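Local atomic coordinates of nird-like protein (Hydrogenobacter thermophilus, PDB entry 4CH7), a protein that catalyses the decarboxylation of siroheme to 12,18-didecarboxysiroheme, a step in the biosynthesis of heme d1. Residues 64-72 against 116-124; 233-241 against 300-308. All blocks are in the same frame, centred on the assembly; numbering follows the deposited sequence.

Interaction 1. Residues 64-72 against 116-124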
loop_
_atom_site.group_PDB
_atom_site.type_symbol
_atom_site.label_atom_id
_atom_site.label_comp_id
_atom_site.label_asym_id
_atom_site.label_seq_id
_atom_site.Cartn_x
_atom_site.Cartn_y
_atom_site.Cartn_z
ATOM N N TYR A 64 -9.754 6.293 -4.661
ATOM C CA TYR A 64 -8.412 6.445 -5.199
ATOM C C TYR A 64 -8.156 5.444 -6.315
ATOM O O TYR A 64 -8.365 4.240 -6.144
ATOM C CB TYR A 64 -7.361 6.285 -4.099
ATOM C CG TYR A 64 -6.984 7.578 -3.409
ATOM C CD1 TYR A 64 -7.843 8.180 -2.501
ATOM C CD2 TYR A 64 -5.762 8.187 -3.656
ATOM C CE1 TYR A 64 -7.502 9.357 -1.868
ATOM C CE2 TYR A 64 -5.411 9.366 -3.025
ATOM C CZ TYR A 64 -6.287 9.946 -2.132
ATOM O OH TYR A 64 -5.950 11.119 -1.497
ATOM N N ASP A 65 -7.719 5.949 -7.463
ATOM C CA ASP A 65 -7.209 5.079 -8.508
ATOM C C ASP A 65 -5.711 4.939 -8.292
ATOM O O ASP A 65 -4.984 5.936 -8.259
ATOM C CB ASP A 65 -7.493 5.649 -9.897
ATOM C CG ASP A 65 -7.334 4.610 -10.996
ATOM O OD1 ASP A 65 -6.882 3.483 -10.697
ATOM O OD2 ASP A 65 -7.658 4.922 -12.160
ATOM N N SER A 66 -5.255 3.703 -8.117
ATOM C CA SER A 66 -3.836 3.445 -7.917
ATOM C C SER A 66 -3.314 2.441 -8.935
ATOM O O SER A 66 -4.019 1.506 -9.320
ATOM C CB SER A 66 -3.563 2.960 -6.491
ATOM O OG SER A 66 -4.296 1.788 -6.193
ATOM N N ALA A 67 -2.079 2.647 -9.380
ATOM C CA ALA A 67 -1.475 1.771 -10.373
ATOM C C ALA A 67 0.027 1.667 -10.175
ATOM O O ALA A 67 0.637 2.504 -9.506
ATOM C CB ALA A 67 -1.782 2.265 -11.777
ATOM N N LEU A 68 0.617 0.637 -10.769
ATOM C CA LEU A 68 2.064 0.500 -10.782
ATOM C C LEU A 68 2.588 1.134 -12.062
ATOM O O LEU A 68 2.237 0.706 -13.163
ATOM C CB LEU A 68 2.469 -0.971 -10.708
ATOM C CG LEU A 68 3.953 -1.285 -10.519
ATOM C CD1 LEU A 68 4.487 -0.576 -9.287
ATOM C CD2 LEU A 68 4.165 -2.784 -10.404
ATOM N N ILE A 69 3.414 2.163 -11.916
ATOM C CA ILE A 69 3.930 2.889 -13.070
ATOM C C ILE A 69 5.394 2.538 -13.320
ATOM O O ILE A 69 6.174 2.404 -12.378
ATOM C CB ILE A 69 3.775 4.411 -12.883
ATOM C CG1 ILE A 69 2.347 4.755 -12.451
ATOM C CG2 ILE A 69 4.139 5.152 -14.161
ATOM C CD1 ILE A 69 1.277 4.278 -13.423
ATOM N N ALA A 70 5.760 2.383 -14.591
ATOM C CA ALA A 70 7.138 2.088 -14.967
ATOM C C ALA A 70 7.619 3.096 -16.002
ATOM O O ALA A 70 6.959 3.299 -17.015
ATOM C CB ALA A 70 7.245 0.682 -15.517
ATOM N N PHE A 71 8.762 3.727 -15.744
ATOM C CA PHE A 71 9.342 4.682 -16.686
ATOM C C PHE A 71 10.589 4.111 -17.353
ATOM O O PHE A 71 11.398 3.444 -16.704
ATOM C CB PHE A 71 9.715 5.985 -15.973
ATOM C CG PHE A 71 8.562 6.931 -15.775
ATOM C CD1 PHE A 71 7.260 6.547 -16.075
ATOM C CD2 PHE A 71 8.787 8.215 -15.297
ATOM C CE1 PHE A 71 6.198 7.426 -15.893
ATOM C CE2 PHE A 71 7.734 9.100 -15.113
ATOM C CZ PHE A 71 6.437 8.706 -15.410
ATOM N N LYS A 72 10.741 4.364 -18.651
ATOM C CA LYS A 72 12.006 4.071 -19.317
ATOM C C LYS A 72 12.873 5.322 -19.321
ATOM O O LYS A 72 12.684 6.225 -20.137
ATOM C CB LYS A 72 11.801 3.549 -20.740
ATOM C CG LYS A 72 13.101 3.361 -21.514
ATOM C CD LYS A 72 13.121 2.050 -22.281
ATOM C CE LYS A 72 11.968 1.961 -23.261
ATOM N NZ LYS A 72 12.038 0.722 -24.083
ATOM N N LEU A 116 -5.751 9.048 -13.563
ATOM C CA LEU A 116 -4.392 8.565 -13.347
ATOM C C LEU A 116 -3.563 8.623 -14.630
ATOM O O LEU A 116 -2.404 9.039 -14.611
ATOM C CB LEU A 116 -4.426 7.142 -12.783
ATOM C CG LEU A 116 -3.095 6.487 -12.418
ATOM C CD1 LEU A 116 -3.202 5.761 -11.090
ATOM C CD2 LEU A 116 -2.671 5.527 -13.503
ATOM N N GLU A 117 -4.172 8.210 -15.740
ATOM C CA GLU A 117 -3.514 8.214 -17.047
ATOM C C GLU A 117 -3.069 9.605 -17.493
ATOM O O GLU A 117 -2.049 9.750 -18.171
ATOM C CB GLU A 117 -4.437 7.612 -18.107
ATOM C CG GLU A 117 -4.375 6.095 -18.211
ATOM C CD GLU A 117 -5.101 5.382 -17.083
ATOM O OE1 GLU A 117 -5.721 6.057 -16.237
ATOM O OE2 GLU A 117 -5.056 4.137 -17.053
ATOM N N ASP A 118 -3.846 10.622 -17.128
ATOM C CA ASP A 118 -3.492 12.000 -17.448
ATOM C C ASP A 118 -2.302 12.445 -16.601
ATOM O O ASP A 118 -1.360 13.058 -17.107
ATOM C CB ASP A 118 -4.682 12.936 -17.216
ATOM C CG ASP A 118 -5.806 12.712 -18.211
ATOM O OD1 ASP A 118 -5.520 12.584 -19.419
ATOM O OD2 ASP A 118 -6.979 12.666 -17.781
ATOM N N VAL A 119 -2.360 12.128 -15.310
ATOM C CA VAL A 119 -1.289 12.445 -14.370
ATOM C C VAL A 119 0.070 11.929 -14.844
ATOM O O VAL A 119 1.050 12.670 -14.847
ATOM C CB VAL A 119 -1.597 11.886 -12.963
ATOM C CG1 VAL A 119 -0.427 12.101 -12.025
ATOM C CG2 VAL A 119 -2.850 12.528 -12.397
ATOM N N VAL A 120 0.119 10.665 -15.255
ATOM C CA VAL A 120 1.371 10.060 -15.701
ATOM C C VAL A 120 1.835 10.616 -17.049
ATOM O O VAL A 120 3.036 10.721 -17.298
ATOM C CB VAL A 120 1.283 8.512 -15.759
ATOM C CG1 VAL A 120 0.792 7.959 -14.438
ATOM C CG2 VAL A 120 0.371 8.052 -16.884
ATOM N N ARG A 121 0.883 10.971 -17.909
ATOM C CA ARG A 121 1.200 11.563 -19.210
ATOM C C ARG A 121 1.931 12.886 -19.012
ATOM O O ARG A 121 2.962 13.146 -19.636
ATOM C CB ARG A 121 -0.075 11.788 -20.035
ATOM C CG ARG A 121 0.132 12.651 -21.276
ATOM C CD ARG A 121 -1.152 12.808 -22.083
ATOM N NE ARG A 121 -2.270 13.287 -21.275
ATOM C CZ ARG A 121 -2.517 14.569 -21.019
ATOM N NH1 ARG A 121 -1.721 15.513 -21.500
ATOM N NH2 ARG A 121 -3.559 14.913 -20.278
ATOM N N LEU A 122 1.390 13.706 -18.118
ATOM C CA LEU A 122 1.984 14.992 -17.784
ATOM C C LEU A 122 3.336 14.819 -17.090
ATOM O O LEU A 122 4.257 15.604 -17.317
ATOM C CB LEU A 122 1.019 15.801 -16.917
ATOM C CG LEU A 122 -0.297 16.143 -17.615
ATOM C CD1 LEU A 122 -1.330 16.676 -16.639
ATOM C CD2 LEU A 122 -0.052 17.140 -18.731
HETATM N N MSE A 123 3.448 13.787 -16.255
HETATM C CA MSE A 123 4.713 13.442 -15.612
HETATM C C MSE A 123 5.755 13.078 -16.664
HETATM O O MSE A 123 6.853 13.631 -16.688
HETATM C CB MSE A 123 4.533 12.251 -14.667
HETATM C CG MSE A 123 3.863 12.549 -13.328
HETATM SE SE MSE A 123 3.657 10.883 -12.336
HETATM C CE MSE A 123 2.832 11.520 -10.724
ATOM N N ALA A 124 5.399 12.135 -17.530
ATOM C CA ALA A 124 6.298 11.655 -18.575
ATOM C C ALA A 124 6.663 12.754 -19.567
ATOM O O ALA A 124 7.790 12.807 -20.055
ATOM C CB ALA A 124 5.677 10.475 -19.300
HETATM O O HOH W 1 -8.224 7.457 -12.766
#

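Interaction 2. Residues 233-241 against 300-308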
loop_
_atom_site.group_PDB
_atom_site.type_symbol
_atom_site.label_atom_id
_atom_site.label_comp_id
_atom_site.label_asym_id
_atom_site.label_seq_id
_atom_site.Cartn_x
_atom_site.Cartn_y
_atom_site.Cartn_z
ATOM N N ALA A 233 19.085 -8.726 -0.967
ATOM C CA ALA A 233 18.623 -8.636 -2.347
ATOM C C ALA A 233 17.105 -8.730 -2.434
ATOM O O ALA A 233 16.476 -9.499 -1.707
ATOM C CB ALA A 233 19.268 -9.718 -3.195
ATOM N N ASN A 234 16.523 -7.944 -3.334
ATOM C CA ASN A 234 15.086 -7.966 -3.553
ATOM C C ASN A 234 14.762 -7.874 -5.036
ATOM O O ASN A 234 15.497 -7.250 -5.803
ATOM C CB ASN A 234 14.409 -6.819 -2.799
ATOM C CG ASN A 234 14.527 -6.960 -1.296
ATOM O OD1 ASN A 234 13.652 -7.528 -0.645
ATOM N ND2 ASN A 234 15.613 -6.441 -0.734
ATOM N N ALA A 235 13.664 -8.502 -5.440
ATOM C CA ALA A 235 13.246 -8.461 -6.832
ATOM C C ALA A 235 11.745 -8.604 -6.968
ATOM O O ALA A 235 11.110 -9.377 -6.246
ATOM C CB ALA A 235 13.945 -9.546 -7.635
HETATM N N MSE A 236 11.185 -7.836 -7.894
HETATM C CA MSE A 236 9.831 -8.075 -8.356
HETATM C C MSE A 236 9.930 -9.100 -9.471
HETATM O O MSE A 236 10.445 -8.801 -10.549
HETATM C CB MSE A 236 9.199 -6.780 -8.874
HETATM C CG MSE A 236 8.005 -6.981 -9.794
HETATM SE SE MSE A 236 7.285 -5.289 -10.419
HETATM C CE MSE A 236 6.828 -4.528 -8.694
ATOM N N SER A 237 9.483 -10.321 -9.200
ATOM C CA SER A 237 9.440 -11.343 -10.236
ATOM C C SER A 237 8.115 -11.217 -10.975
ATOM O O SER A 237 7.053 -11.145 -10.353
ATOM C CB SER A 237 9.586 -12.738 -9.634
ATOM O OG SER A 237 8.443 -13.091 -8.882
ATOM N N VAL A 238 8.177 -11.158 -12.300
ATOM C CA VAL A 238 6.965 -11.063 -13.104
ATOM C C VAL A 238 6.810 -12.306 -13.975
ATOM O O VAL A 238 7.781 -12.793 -14.551
ATOM C CB VAL A 238 6.933 -9.772 -13.951
ATOM C CG1 VAL A 238 6.896 -8.554 -13.044
ATOM C CG2 VAL A 238 8.130 -9.703 -14.883
ATOM N N TRP A 239 5.588 -12.825 -14.054
ATOM C CA TRP A 239 5.349 -14.098 -14.722
ATOM C C TRP A 239 4.180 -14.025 -15.695
ATOM O O TRP A 239 3.177 -13.358 -15.430
ATOM C CB TRP A 239 5.074 -15.186 -13.679
ATOM C CG TRP A 239 6.131 -15.270 -12.616
ATOM C CD1 TRP A 239 6.271 -14.455 -11.532
ATOM C CD2 TRP A 239 7.195 -16.229 -12.538
ATOM N NE1 TRP A 239 7.360 -14.843 -10.787
ATOM C CE2 TRP A 239 7.944 -15.930 -11.384
ATOM C CE3 TRP A 239 7.586 -17.310 -13.331
ATOM C CZ2 TRP A 239 9.065 -16.677 -11.006
ATOM C CZ3 TRP A 239 8.698 -18.046 -12.959
ATOM C CH2 TRP A 239 9.424 -17.728 -11.808
ATOM N N GLU A 240 4.314 -14.712 -16.825
ATOM C CA GLU A 240 3.184 -14.902 -17.722
ATOM C C GLU A 240 2.568 -16.265 -17.441
ATOM O O GLU A 240 3.183 -17.302 -17.701
ATOM C CB GLU A 240 3.613 -14.800 -19.183
ATOM C CG GLU A 240 2.465 -14.955 -20.169
ATOM C CD GLU A 240 2.901 -14.758 -21.604
ATOM O OE1 GLU A 240 3.860 -13.990 -21.835
ATOM O OE2 GLU A 240 2.290 -15.376 -22.499
ATOM N N VAL A 241 1.358 -16.255 -16.894
ATOM C CA VAL A 241 0.690 -17.476 -16.469
ATOM C C VAL A 241 -0.711 -17.533 -17.060
ATOM O O VAL A 241 -1.429 -16.533 -17.044
ATOM C CB VAL A 241 0.586 -17.541 -14.930
ATOM C CG1 VAL A 241 -0.011 -18.869 -14.483
ATOM C CG2 VAL A 241 1.947 -17.334 -14.294
ATOM N N LEU A 300 6.924 -22.540 -16.492
ATOM C CA LEU A 300 6.717 -21.131 -16.805
ATOM C C LEU A 300 8.017 -20.510 -17.317
ATOM O O LEU A 300 8.813 -19.978 -16.541
ATOM C CB LEU A 300 6.202 -20.381 -15.572
ATOM C CG LEU A 300 4.940 -20.960 -14.926
ATOM C CD1 LEU A 300 4.559 -20.193 -13.672
ATOM C CD2 LEU A 300 3.788 -20.970 -15.912
ATOM N N SER A 301 8.226 -20.588 -18.630
ATOM C CA SER A 301 9.453 -20.100 -19.252
ATOM C C SER A 301 9.413 -18.594 -19.491
ATOM O O SER A 301 10.452 -17.962 -19.691
ATOM C CB SER A 301 9.707 -20.832 -20.569
ATOM O OG SER A 301 8.589 -20.733 -21.432
ATOM N N LYS A 302 8.213 -18.025 -19.466
ATOM C CA LYS A 302 8.053 -16.591 -19.669
ATOM C C LYS A 302 8.023 -15.852 -18.341
ATOM O O LYS A 302 6.991 -15.810 -17.665
ATOM C CB LYS A 302 6.778 -16.301 -20.455
ATOM C CG LYS A 302 6.676 -17.084 -21.745
ATOM C CD LYS A 302 5.611 -16.497 -22.640
ATOM C CE LYS A 302 5.412 -17.343 -23.877
ATOM N NZ LYS A 302 6.657 -17.458 -24.686
ATOM N N TYR A 303 9.161 -15.272 -17.973
ATOM C CA TYR A 303 9.264 -14.498 -16.743
ATOM C C TYR A 303 10.478 -13.581 -16.763
ATOM O O TYR A 303 11.330 -13.681 -17.648
ATOM C CB TYR A 303 9.320 -15.417 -15.520
ATOM C CG TYR A 303 10.663 -16.065 -15.271
ATOM C CD1 TYR A 303 11.026 -17.232 -15.929
ATOM C CD2 TYR A 303 11.559 -15.521 -14.359
ATOM C CE1 TYR A 303 12.249 -17.830 -15.693
ATOM C CE2 TYR A 303 12.781 -16.111 -14.119
ATOM C CZ TYR A 303 13.121 -17.264 -14.788
ATOM O OH TYR A 303 14.341 -17.855 -14.549
ATOM N N ALA A 304 10.547 -12.688 -15.781
ATOM C CA ALA A 304 11.663 -11.761 -15.662
ATOM C C ALA A 304 11.882 -11.385 -14.205
ATOM O O ALA A 304 10.927 -11.280 -13.431
ATOM C CB ALA A 304 11.413 -10.518 -16.495
ATOM N N LEU A 305 13.142 -11.185 -13.834
ATOM C CA LEU A 305 13.475 -10.767 -12.478
ATOM C C LEU A 305 13.894 -9.303 -12.462
ATOM O O LEU A 305 14.973 -8.949 -12.945
ATOM C CB LEU A 305 14.581 -11.651 -11.894
ATOM C CG LEU A 305 14.217 -13.123 -11.694
ATOM C CD1 LEU A 305 15.369 -13.901 -11.071
ATOM C CD2 LEU A 305 12.967 -13.249 -10.846
ATOM N N LEU A 306 13.030 -8.455 -11.915
ATOM C CA LEU A 306 13.309 -7.028 -11.839
ATOM C C LEU A 306 13.849 -6.683 -10.455
ATOM O O LEU A 306 13.089 -6.339 -9.547
ATOM C CB LEU A 306 12.055 -6.205 -12.158
ATOM C CG LEU A 306 11.585 -6.155 -13.619
ATOM C CD1 LEU A 306 10.925 -7.455 -14.054
ATOM C CD2 LEU A 306 10.645 -4.984 -13.841
ATOM N N PHE A 307 15.166 -6.779 -10.303
ATOM C CA PHE A 307 15.812 -6.545 -9.017
ATOM C C PHE A 307 15.766 -5.081 -8.601
ATOM O O PHE A 307 16.013 -4.189 -9.410
ATOM C CB PHE A 307 17.266 -7.022 -9.055
ATOM C CG PHE A 307 17.413 -8.514 -9.173
ATOM C CD1 PHE A 307 17.465 -9.307 -8.037
ATOM C CD2 PHE A 307 17.509 -9.121 -10.418
ATOM C CE1 PHE A 307 17.603 -10.684 -8.136
ATOM C CE2 PHE A 307 17.648 -10.498 -10.527
ATOM C CZ PHE A 307 17.694 -11.279 -9.383
ATOM N N SER A 308 15.449 -4.845 -7.332
ATOM C CA SER A 308 15.491 -3.503 -6.765
ATOM C C SER A 308 16.936 -3.128 -6.449
ATOM O O SER A 308 17.543 -3.694 -5.541
ATOM C CB SER A 308 14.630 -3.432 -5.501
ATOM O OG SER A 308 14.987 -2.324 -4.694
#

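Interaction 1. Residues 64-72 against 116-124
Leu116 reaches from the first turn of helix 116-124 onto strand 65-71, its two methyl groups spread over successive parts of the strand. CG lies anti to the backbone N (chi1 -177°), which carries CD1 against the backbone, 3.3 Å from Asp65 O, while CD2 rests 3.8 Å from Ala67 CB. Ile69 passes Leu116 antiparallel to it, and its CD1 touches Leu116 CD2 and, more closely, Val120 CG1 (3.8 Å) one helical turn on. Farther along, Phe71 lies at about a right angle to the selenomethionine Met123: the CB of Met123 sits at the ring edge, 4.1 Å from Phe71 CZ, and the selenium end turns off from the strand. Alternate strand residues thus face the helix, which crosses at -46° with the axes 9.9 Å apart, as in the helix-on-sheet layer of the ferredoxin-like beta-alpha-beta-beta-alpha-beta fold of AsnC-type ligand-binding domains. At the N-terminal end of the helix the contact turns polar. A water 2.7 Å from Asp65 OD2 donates to that oxygen and accepts from Leu116 N, 3.0 Å away. Arg136 forms salt bridges with both Asp65 OD2 and Glu117 OE2, which probably offsets the proximity of the two carboxylates.

Interaction 2. Residues 233-241 against 300-308
Trp239 and Tyr303 run alongside each other and form an offset stack between the six-membered ring of the tryptophan and the phenol ring, with centroids 4.6 Å apart and planes inclined by 16°. Tyr303 CG is set between its backbone N and carbonyl carbon (chi1 78°), which places the phenol ring beside the indole; Tyr303 CB also lies over the indole face, 3.4 Å from Trp239 CE3. Ser237 OG fixes the rotation of the indole from its edge, accepting the N-H of Trp239 NE1, 2.8 Å away and in the ring plane, and is itself bonded to Ala277 O. Shrinking Trp239 to an alanine would probably leave one face of Tyr303 without its stacking partner and Ser237 OG without its indole donor. On the same side of the sheet Ala235 CB makes a CH-pi contact over the Phe307 ring, 4.0 Å from its centroid, and Leu305 CD2 packs on Ser237 CB. The other side is aliphatic: Val238 CG2 touches both Ala304 CB and Leu306 CD1, each at 3.7 Å. Between these layers the backbones are joined by six hydrogen bonds, running from Ser308 N to Asn234 O at one end to Glu240 N to Lys302 O at the other. At that last rung Glu240 and Lys302 extend in the same direction; Glu240 OE1 lies 3.2 Å from Lys302 CD, but stays 5.3 Å from Lys302 NZ, so the charges are near without pairing directly. Helix 284-297 covers the aromatic side, meeting Trp239 through Ile294 and Tyr303 through Ala291. This antiparallel ladder, its short segments at 145°, pairs the first and last strands of a ferredoxin-like beta-alpha-beta-beta-alpha-beta unit, the arrangement of AsnC-type ligand-binding domains.

Both interactions belong to one closed eight-stranded barrel, built from two AsnC-like domains: interaction 1 packs a helix on a strand of the first, and interaction 2 pairs two strands of the second. Strands 65-71 and 233-239, each the first of its domain, stand four places apart in the ring of eight. The contact centres are about 22 Å apart, yet side chains pointing away from the helices meet, Leu68 CD2 lying 3.6 Å from the selenomethionine Met236 CE. His93, the probable active-site residue, is near both: its side chain is about 8 Å from that of Met236 and about 10 Å from that of Ser66.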